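Protease 2A (Rhinovirus C, PDB 5X45) is a chymotrypsin-like cysteine protease that probably cuts the viral polyprotein at its own N-terminus and, as in related enteroviruses, cleaves selected host proteins. Local coordinates at residues A[48-59]-A[110-118]; A[92-102]-A[127-137]. All coordinates share one frame; numbering follows the deposited sequence.

Interaction 1: A[48-59]-A[110-118]; sequences DVIPCCDCTAGC and KLLCKHGVI. With ZN (zinc ion), chain E.
C53 and C55 turn their sulfurs toward C113 and H115, and a zinc ion sits where the four side chains converge. The metal lies 2.5 Å from C113 SG and 2.5 Å from H115 ND1, with C53 SG and C55 SG completing the set. H115 offers its rim to the thiolates: C53 SG lies 75° off the ring normal, and C55 SG is likewise at the edge near the ring plane. A chi1 of 68° swings C113 SG between its own backbone N and carbonyl carbon and so directs it to the zinc ion.

P51 wedges in behind the site. Its CB meets H115 CB at 3.6 Å, while the P51 and I118 side chains cross at about a right angle, with P51 CG 3.6 Å from I118 CG2. Backbone bonds hold the two ends of 48-59: V117 N donates to V49 O (2.9 Å), and C59 and L112 form an antiparallel hydrogen-bonded pair, with L112 N to C59 O nearly straight at 179°. D48 and K110 approach from opposite directions in a long salt bridge, but D48 OD2 also accepts from the backbone N of H10, and K110 NZ donates to the backbone O of G3.

H115 N also donates a weak bond to C113 SG, which would probably temper the negative charge of that thiolate. Three cysteines and one histidine, drawn from a loop and a hairpin turn, imply a structural zinc, as in other enterovirus 2A proteases.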
loop_
_atom_site.group_PDB
_atom_site.type_symbol
_atom_site.label_atom_id
_atom_site.label_comp_id
_atom_site.label_asym_id
_atom_site.label_seq_id
_atom_site.Cartn_x
_atom_site.Cartn_y
_atom_site.Cartn_z
ATOM N N ASP A 48 -8.170 -2.483 -11.266
ATOM C CA ASP A 48 -8.009 -1.392 -10.294
ATOM C C ASP A 48 -7.687 -0.040 -10.932
ATOM O O ASP A 48 -7.071 0.033 -11.999
ATOM C CB ASP A 48 -6.917 -1.735 -9.273
ATOM C CG ASP A 48 -7.184 -3.042 -8.548
ATOM O OD1 ASP A 48 -8.377 -3.331 -8.267
ATOM O OD2 ASP A 48 -6.199 -3.768 -8.256
ATOM N N VAL A 49 -8.069 1.028 -10.234
ATOM C CA VAL A 49 -7.851 2.393 -10.705
ATOM C C VAL A 49 -7.268 3.263 -9.594
ATOM O O VAL A 49 -7.839 3.366 -8.507
ATOM C CB VAL A 49 -9.162 3.027 -11.206
ATOM C CG1 VAL A 49 -8.965 4.510 -11.504
ATOM C CG2 VAL A 49 -9.673 2.286 -12.436
ATOM N N ILE A 50 -6.124 3.882 -9.863
ATOM C CA ILE A 50 -5.538 4.820 -8.915
ATOM C C ILE A 50 -5.964 6.244 -9.275
ATOM O O ILE A 50 -5.569 6.767 -10.311
ATOM C CB ILE A 50 -4.006 4.691 -8.885
ATOM C CG1 ILE A 50 -3.626 3.242 -8.564
ATOM C CG2 ILE A 50 -3.389 5.663 -7.877
ATOM C CD1 ILE A 50 -2.173 2.927 -8.790
ATOM N N PRO A 51 -6.791 6.824 -8.432
ATOM C CA PRO A 51 -7.394 8.122 -8.675
ATOM C C PRO A 51 -6.436 9.245 -8.454
ATOM O O PRO A 51 -5.459 9.085 -7.798
ATOM C CB PRO A 51 -8.508 8.185 -7.643
ATOM C CG PRO A 51 -8.180 7.171 -6.630
ATOM C CD PRO A 51 -7.171 6.248 -7.143
ATOM N N CYS A 52 -6.730 10.392 -9.008
ATOM C CA CYS A 52 -5.925 11.559 -8.772
ATOM C C CYS A 52 -6.682 12.448 -7.856
ATOM O O CYS A 52 -6.590 13.627 -7.943
ATOM C CB CYS A 52 -5.632 12.268 -10.076
ATOM S SG CYS A 52 -4.446 11.363 -11.070
ATOM N N CYS A 53 -7.448 11.855 -6.974
ATOM C CA CYS A 53 -8.173 12.609 -6.003
ATOM C C CYS A 53 -7.264 13.029 -4.860
ATOM O O CYS A 53 -6.059 12.843 -4.880
ATOM C CB CYS A 53 -9.447 11.862 -5.537
ATOM S SG CYS A 53 -9.383 10.361 -4.523
ATOM N N ASP A 54 -7.894 13.629 -3.884
ATOM C CA ASP A 54 -7.273 14.176 -2.678
ATOM C C ASP A 54 -7.709 13.450 -1.397
ATOM O O ASP A 54 -7.259 13.795 -0.301
ATOM C CB ASP A 54 -7.584 15.675 -2.576
ATOM C CG ASP A 54 -9.082 15.963 -2.466
ATOM O OD1 ASP A 54 -9.880 15.298 -3.168
ATOM O OD2 ASP A 54 -9.454 16.885 -1.706
ATOM N N CYS A 55 -8.590 12.460 -1.539
ATOM C CA CYS A 55 -9.157 11.741 -0.392
ATOM C C CYS A 55 -8.124 11.163 0.581
ATOM O O CYS A 55 -7.025 10.763 0.189
ATOM C CB CYS A 55 -10.064 10.610 -0.875
ATOM S SG CYS A 55 -11.560 11.174 -1.695
ATOM N N THR A 56 -8.493 11.145 1.860
ATOM C CA THR A 56 -7.671 10.549 2.909
ATOM C C THR A 56 -8.492 9.567 3.746
ATOM O O THR A 56 -7.971 8.919 4.650
ATOM C CB THR A 56 -7.070 11.626 3.841
ATOM O OG1 THR A 56 -8.100 12.538 4.251
ATOM C CG2 THR A 56 -5.951 12.394 3.135
ATOM N N ALA A 57 -9.787 9.490 3.458
ATOM C CA ALA A 57 -10.682 8.572 4.155
ATOM C C ALA A 57 -11.258 7.526 3.204
ATOM O O ALA A 57 -11.578 7.824 2.050
ATOM C CB ALA A 57 -11.809 9.342 4.842
ATOM N N GLY A 58 -11.410 6.306 3.702
ATOM C CA GLY A 58 -11.967 5.232 2.908
ATOM C C GLY A 58 -12.063 3.939 3.685
ATOM O O GLY A 58 -12.399 3.925 4.871
ATOM N N CYS A 59 -11.770 2.840 3.011
ATOM C CA CYS A 59 -11.841 1.531 3.631
ATOM C C CYS A 59 -10.655 0.683 3.212
ATOM O O CYS A 59 -10.083 0.891 2.143
ATOM C CB CYS A 59 -13.144 0.835 3.263
ATOM S SG CYS A 59 -13.418 0.789 1.494
ATOM N N LYS A 110 -5.272 -3.452 0.463
ATOM C CA LYS A 110 -5.623 -2.240 -0.256
ATOM C C LYS A 110 -6.389 -1.221 0.566
ATOM O O LYS A 110 -7.254 -1.582 1.356
ATOM C CB LYS A 110 -6.440 -2.596 -1.500
ATOM C CG LYS A 110 -5.635 -3.316 -2.564
ATOM C CD LYS A 110 -6.462 -3.585 -3.797
ATOM C CE LYS A 110 -7.310 -4.823 -3.637
ATOM N NZ LYS A 110 -8.110 -5.097 -4.865
ATOM N N LEU A 111 -6.076 0.052 0.332
ATOM C CA LEU A 111 -6.844 1.179 0.842
ATOM C C LEU A 111 -7.597 1.846 -0.308
ATOM O O LEU A 111 -6.989 2.327 -1.274
ATOM C CB LEU A 111 -5.933 2.193 1.534
ATOM C CG LEU A 111 -6.553 3.544 1.899
ATOM C CD1 LEU A 111 -7.696 3.356 2.879
ATOM C CD2 LEU A 111 -5.498 4.453 2.500
ATOM N N LEU A 112 -8.920 1.892 -0.187
ATOM C CA LEU A 112 -9.772 2.452 -1.233
ATOM C C LEU A 112 -10.587 3.646 -0.773
ATOM O O LEU A 112 -11.110 3.674 0.341
ATOM C CB LEU A 112 -10.741 1.397 -1.769
ATOM C CG LEU A 112 -10.160 0.228 -2.545
ATOM C CD1 LEU A 112 -10.014 -0.968 -1.628
ATOM C CD2 LEU A 112 -11.067 -0.081 -3.724
ATOM N N CYS A 113 -10.683 4.638 -1.643
ATOM C CA CYS A 113 -11.691 5.675 -1.508
ATOM C C CYS A 113 -12.799 5.401 -2.528
ATOM O O CYS A 113 -12.793 4.371 -3.194
ATOM C CB CYS A 113 -11.072 7.052 -1.714
ATOM S SG CYS A 113 -10.532 7.340 -3.406
ATOM N N LYS A 114 -13.735 6.327 -2.668
ATOM C CA LYS A 114 -14.825 6.139 -3.607
ATOM C C LYS A 114 -14.305 5.996 -5.045
ATOM O O LYS A 114 -14.847 5.229 -5.835
ATOM C CB LYS A 114 -15.806 7.306 -3.498
ATOM C CG LYS A 114 -16.741 7.443 -4.679
ATOM C CD LYS A 114 -17.221 8.879 -4.841
ATOM C CE LYS A 114 -18.017 9.025 -6.120
ATOM N NZ LYS A 114 -19.097 7.997 -6.191
ATOM N N HIS A 115 -13.241 6.721 -5.372
ATOM C CA HIS A 115 -12.737 6.784 -6.744
ATOM C C HIS A 115 -11.760 5.663 -7.138
ATOM O O HIS A 115 -11.497 5.457 -8.322
ATOM C CB HIS A 115 -12.090 8.147 -6.973
ATOM C CG HIS A 115 -13.012 9.289 -6.693
ATOM N ND1 HIS A 115 -12.810 10.177 -5.656
ATOM C CD2 HIS A 115 -14.157 9.677 -7.302
ATOM C CE1 HIS A 115 -13.785 11.067 -5.647
ATOM N NE2 HIS A 115 -14.616 10.787 -6.634
ATOM N N GLY A 116 -11.237 4.930 -6.161
ATOM C CA GLY A 116 -10.358 3.817 -6.463
ATOM C C GLY A 116 -9.361 3.500 -5.369
ATOM O O GLY A 116 -9.546 3.864 -4.210
ATOM N N VAL A 117 -8.306 2.793 -5.742
ATOM C CA VAL A 117 -7.273 2.400 -4.801
ATOM C C VAL A 117 -6.239 3.515 -4.642
ATOM O O VAL A 117 -5.651 3.963 -5.624
ATOM C CB VAL A 117 -6.569 1.117 -5.259
ATOM C CG1 VAL A 117 -5.650 0.600 -4.154
ATOM C CG2 VAL A 117 -7.602 0.057 -5.631
ATOM N N ILE A 118 -6.010 3.961 -3.413
ATOM C CA ILE A 118 -5.059 5.044 -3.200
ATOM C C ILE A 118 -3.854 4.597 -2.375
ATOM O O ILE A 118 -2.889 5.344 -2.247
ATOM C CB ILE A 118 -5.711 6.257 -2.481
ATOM C CG1 ILE A 118 -6.241 5.847 -1.108
ATOM C CG2 ILE A 118 -6.807 6.875 -3.330
ATOM C CD1 ILE A 118 -6.824 6.991 -0.321
HETATM ZN ZN ZN E . -11.118 9.760 -3.888
HETATM O O HOH W 1 -13.865 8.279 0.006
#

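Interaction 2: A[92-102]-A[127-137]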
loop_
_atom_site.group_PDB
_atom_site.type_symbol
_atom_site.label_atom_id
_atom_site.label_comp_id
_atom_site.label_asym_id
_atom_site.label_seq_id
_atom_site.Cartn_x
_atom_site.Cartn_y
_atom_site.Cartn_z
ATOM N N GLN A 92 10.395 5.828 5.829
ATOM C CA GLN A 92 9.629 5.733 4.595
ATOM C C GLN A 92 8.927 7.063 4.311
ATOM O O GLN A 92 8.763 7.888 5.203
ATOM C CB GLN A 92 8.622 4.576 4.664
ATOM C CG GLN A 92 9.261 3.210 4.409
ATOM C CD GLN A 92 8.251 2.094 4.182
ATOM O OE1 GLN A 92 7.127 2.331 3.736
ATOM N NE2 GLN A 92 8.661 0.864 4.467
ATOM N N TYR A 93 8.561 7.275 3.051
ATOM C CA TYR A 93 7.989 8.548 2.606
ATOM C C TYR A 93 6.560 8.399 2.085
ATOM O O TYR A 93 6.144 7.307 1.682
ATOM C CB TYR A 93 8.885 9.178 1.534
ATOM C CG TYR A 93 10.243 9.560 2.074
ATOM C CD1 TYR A 93 10.445 10.792 2.695
ATOM C CD2 TYR A 93 11.313 8.679 2.010
ATOM C CE1 TYR A 93 11.688 11.143 3.215
ATOM C CE2 TYR A 93 12.552 9.017 2.526
ATOM C CZ TYR A 93 12.733 10.252 3.125
ATOM O OH TYR A 93 13.963 10.594 3.638
ATOM N N ASN A 94 5.812 9.501 2.123
ATOM C CA ASN A 94 4.434 9.546 1.630
ATOM C C ASN A 94 3.516 8.503 2.258
ATOM O O ASN A 94 3.054 7.572 1.595
ATOM C CB ASN A 94 4.410 9.415 0.101
ATOM C CG ASN A 94 5.143 10.560 -0.591
ATOM O OD1 ASN A 94 6.156 10.356 -1.259
ATOM N ND2 ASN A 94 4.626 11.771 -0.432
ATOM N N LEU A 95 3.251 8.667 3.548
ATOM C CA LEU A 95 2.392 7.731 4.242
ATOM C C LEU A 95 1.044 8.325 4.600
ATOM O O LEU A 95 0.918 9.518 4.891
ATOM C CB LEU A 95 3.078 7.206 5.501
ATOM C CG LEU A 95 4.205 6.269 5.077
ATOM C CD1 LEU A 95 5.551 6.929 5.310
ATOM C CD2 LEU A 95 4.103 4.901 5.743
ATOM N N LEU A 96 0.039 7.459 4.577
ATOM C CA LEU A 96 -1.247 7.742 5.183
ATOM C C LEU A 96 -1.343 6.961 6.485
ATOM O O LEU A 96 -1.063 5.766 6.512
ATOM C CB LEU A 96 -2.377 7.371 4.232
ATOM C CG LEU A 96 -2.337 8.130 2.907
ATOM C CD1 LEU A 96 -3.017 7.313 1.821
ATOM C CD2 LEU A 96 -2.994 9.494 3.066
ATOM N N ILE A 97 -1.655 7.641 7.581
ATOM C CA ILE A 97 -1.743 6.946 8.861
ATOM C C ILE A 97 -3.128 7.064 9.474
ATOM O O ILE A 97 -3.645 8.170 9.638
ATOM C CB ILE A 97 -0.731 7.475 9.891
ATOM C CG1 ILE A 97 0.662 7.651 9.274
ATOM C CG2 ILE A 97 -0.714 6.565 11.116
ATOM C CD1 ILE A 97 1.459 6.389 9.179
ATOM N N GLY A 98 -3.714 5.924 9.826
ATOM C CA GLY A 98 -5.027 5.919 10.435
ATOM C C GLY A 98 -5.086 4.964 11.607
ATOM O O GLY A 98 -4.230 4.097 11.756
ATOM N N GLU A 99 -6.115 5.113 12.436
ATOM C CA GLU A 99 -6.342 4.166 13.510
ATOM C C GLU A 99 -6.997 2.941 12.909
ATOM O O GLU A 99 -7.929 3.040 12.116
ATOM C CB GLU A 99 -7.212 4.743 14.638
ATOM C CG GLU A 99 -7.277 6.269 14.731
ATOM C CD GLU A 99 -8.262 6.743 15.798
ATOM O OE1 GLU A 99 -9.240 7.451 15.472
ATOM O OE2 GLU A 99 -8.062 6.370 16.977
ATOM N N GLY A 100 -6.499 1.778 13.295
ATOM C CA GLY A 100 -6.992 0.538 12.740
ATOM C C GLY A 100 -6.090 -0.611 13.111
ATOM O O GLY A 100 -4.945 -0.410 13.497
ATOM N N HIS A 101 -6.630 -1.819 13.032
ATOM C CA HIS A 101 -5.867 -3.005 13.361
ATOM C C HIS A 101 -4.851 -3.369 12.276
ATOM O O HIS A 101 -5.152 -3.326 11.076
ATOM C CB HIS A 101 -6.793 -4.185 13.591
ATOM C CG HIS A 101 -6.061 -5.464 13.816
ATOM N ND1 HIS A 101 -5.472 -5.781 15.023
ATOM C CD2 HIS A 101 -5.786 -6.491 12.980
ATOM C CE1 HIS A 101 -4.890 -6.962 14.925
ATOM N NE2 HIS A 101 -5.065 -7.414 13.698
ATOM N N CYS A 102 -3.643 -3.722 12.707
ATOM C CA CYS A 102 -2.617 -4.168 11.777
ATOM C C CYS A 102 -1.650 -5.138 12.450
ATOM O O CYS A 102 -1.163 -4.888 13.548
ATOM C CB CYS A 102 -1.861 -2.970 11.206
ATOM S SG CYS A 102 -0.651 -3.374 9.934
ATOM N N ASN A 127 -3.057 -0.234 17.088
ATOM C CA ASN A 127 -4.224 0.483 16.592
ATOM C C ASN A 127 -3.812 1.628 15.654
ATOM O O ASN A 127 -4.423 2.695 15.583
ATOM C CB ASN A 127 -5.056 0.966 17.788
ATOM C CG ASN A 127 -6.405 1.545 17.392
ATOM O OD1 ASN A 127 -6.639 1.914 16.250
ATOM N ND2 ASN A 127 -7.324 1.560 18.334
ATOM N N HIS A 128 -2.687 1.425 15.001
ATOM C CA HIS A 128 -2.311 2.268 13.900
ATOM C C HIS A 128 -1.936 1.422 12.699
ATOM O O HIS A 128 -1.296 0.372 12.828
ATOM C CB HIS A 128 -1.183 3.182 14.312
ATOM C CG HIS A 128 -1.676 4.371 15.045
ATOM N ND1 HIS A 128 -1.728 4.420 16.422
ATOM C CD2 HIS A 128 -2.271 5.495 14.600
ATOM C CE1 HIS A 128 -2.263 5.569 16.789
ATOM N NE2 HIS A 128 -2.608 6.239 15.704
ATOM N N VAL A 129 -2.356 1.879 11.532
ATOM C CA VAL A 129 -2.033 1.223 10.285
ATOM C C VAL A 129 -1.478 2.300 9.359
ATOM O O VAL A 129 -2.014 3.411 9.293
ATOM C CB VAL A 129 -3.260 0.506 9.689
ATOM C CG1 VAL A 129 -4.443 1.457 9.630
ATOM C CG2 VAL A 129 -2.931 -0.087 8.306
ATOM N N ALA A 130 -0.386 1.975 8.676
ATOM C CA ALA A 130 0.287 2.900 7.772
ATOM C C ALA A 130 0.180 2.411 6.339
ATOM O O ALA A 130 0.483 1.255 6.034
ATOM C CB ALA A 130 1.751 3.053 8.159
ATOM N N PHE A 131 -0.242 3.300 5.455
ATOM C CA PHE A 131 -0.361 2.954 4.053
ATOM C C PHE A 131 0.647 3.768 3.251
ATOM O O PHE A 131 0.871 4.943 3.559
ATOM C CB PHE A 131 -1.781 3.234 3.534
ATOM C CG PHE A 131 -2.885 2.673 4.398
ATOM C CD1 PHE A 131 -3.387 3.402 5.474
ATOM C CD2 PHE A 131 -3.446 1.428 4.113
ATOM C CE1 PHE A 131 -4.418 2.893 6.259
ATOM C CE2 PHE A 131 -4.477 0.916 4.892
ATOM C CZ PHE A 131 -4.965 1.651 5.972
ATOM N N THR A 132 1.259 3.163 2.236
ATOM C CA THR A 132 1.930 3.978 1.235
ATOM C C THR A 132 0.867 4.544 0.308
ATOM O O THR A 132 0.006 3.825 -0.188
ATOM C CB THR A 132 2.984 3.224 0.400
ATOM O OG1 THR A 132 2.344 2.291 -0.472
ATOM C CG2 THR A 132 3.920 2.503 1.280
ATOM N N ASP A 133 0.929 5.849 0.112
ATOM C CA ASP A 133 0.067 6.533 -0.818
ATOM C C ASP A 133 0.598 6.242 -2.222
ATOM O O ASP A 133 1.747 6.557 -2.532
ATOM C CB ASP A 133 0.056 8.038 -0.509
ATOM C CG ASP A 133 -0.994 8.810 -1.309
ATOM O OD1 ASP A 133 -1.487 8.304 -2.348
ATOM O OD2 ASP A 133 -1.330 9.937 -0.878
ATOM N N LEU A 134 -0.236 5.634 -3.061
ATOM C CA LEU A 134 0.185 5.210 -4.392
ATOM C C LEU A 134 0.107 6.351 -5.400
ATOM O O LEU A 134 0.724 6.287 -6.464
ATOM C CB LEU A 134 -0.673 4.046 -4.885
ATOM C CG LEU A 134 -0.560 2.788 -4.038
ATOM C CD1 LEU A 134 -1.545 1.759 -4.550
ATOM C CD2 LEU A 134 0.858 2.248 -4.016
ATOM N N ARG A 135 -0.665 7.382 -5.071
ATOM C CA ARG A 135 -0.893 8.494 -5.995
ATOM C C ARG A 135 0.388 9.217 -6.455
ATOM O O ARG A 135 0.525 9.506 -7.649
ATOM C CB ARG A 135 -1.888 9.486 -5.382
ATOM C CG ARG A 135 -3.297 8.909 -5.291
ATOM C CD ARG A 135 -4.220 9.779 -4.460
ATOM N NE ARG A 135 -3.814 9.778 -3.059
ATOM C CZ ARG A 135 -4.570 10.208 -2.056
ATOM N NH1 ARG A 135 -5.797 10.656 -2.294
ATOM N NH2 ARG A 135 -4.107 10.166 -0.812
ATOM N N PRO A 136 1.334 9.492 -5.534
ATOM C CA PRO A 136 2.603 10.064 -6.011
ATOM C C PRO A 136 3.317 9.210 -7.062
ATOM O O PRO A 136 4.023 9.763 -7.905
ATOM C CB PRO A 136 3.459 10.133 -4.741
ATOM C CG PRO A 136 2.482 10.228 -3.631
ATOM C CD PRO A 136 1.298 9.408 -4.058
ATOM N N TYR A 137 3.146 7.891 -7.010
ATOM C CA TYR A 137 3.907 6.992 -7.876
ATOM C C TYR A 137 3.166 6.479 -9.111
ATOM O O TYR A 137 3.736 5.707 -9.876
ATOM C CB TYR A 137 4.401 5.793 -7.061
ATOM C CG TYR A 137 5.120 6.185 -5.790
ATOM C CD1 TYR A 137 4.412 6.428 -4.617
ATOM C CD2 TYR A 137 6.502 6.320 -5.758
ATOM C CE1 TYR A 137 5.058 6.795 -3.448
ATOM C CE2 TYR A 137 7.156 6.681 -4.591
ATOM C CZ TYR A 137 6.429 6.920 -3.437
ATOM O OH TYR A 137 7.072 7.285 -2.267
#
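L96 and F131 face each other as an antiparallel hydrogen-bonded pair: L96 N to F131 O and F131 N to L96 O both measure 2.8 Å. G98 and V129 repeat the pattern two residues along, and D133 N reaches N94 O at 3.1 Å, straight to within a few degrees (176°). L96 O also lies near the plane of the F131 ring, at its edge, 3.5 Å from F131 CD1. On the other face of the sheet, A130 CB is met by I97 CD1 at 3.5 Å and by L95 CD2 at 3.8 Å.

Strands 95-98 and 129-133 run at 154° and are neighbours in a closed six-stranded antiparallel barrel, consistent with the C-terminal barrel of a chymotrypsin-like protease. The chain turns a corner at N94, between strand 90-93 and strand 95-98; there the side chains of P136 and N94 slide past each other in opposite directions, P136 CG nearest N94 CG.

Beyond the ladder, L96 CD1 rests 3.9 Å from D133 CB, and the L96 side chain crosses that of R135 at about a right angle. R135 grips the D133 carboxylate side-on: NE takes the syn lone pair of OD1 at 2.8 Å, while NH2 comes to OD2 from above the carboxylate plane. D133 OD1 also accepts from R135 N, closing an Asx turn; a chi1 of -171° turns the carboxylate away from its own backbone N and toward R135. Farther out, Y60 packs edge-to-face with F131.

Interaction 2 is partly buried barrel wall, its centre closer to that of the chain, exposed at its 99 and 127-128 end and held by a regular backbone ladder and apolar side chains. Interaction 1 sits at the barrel's margin, where metal coordination joins irregular loop to strand and backbone bonds are few. Both reach the same sheet: strand 116-124, entered in interaction 1, neighbours strand 129-133 of interaction 2. Their centres are about 12 Å apart, yet they touch. R135 NH1 probably bonds to C55 O and I118 O probably accepts from L134 N, both at 2.8 Å. R135, fixed by D133, probably helps to position the C55 backbone from the second shell of the zinc site.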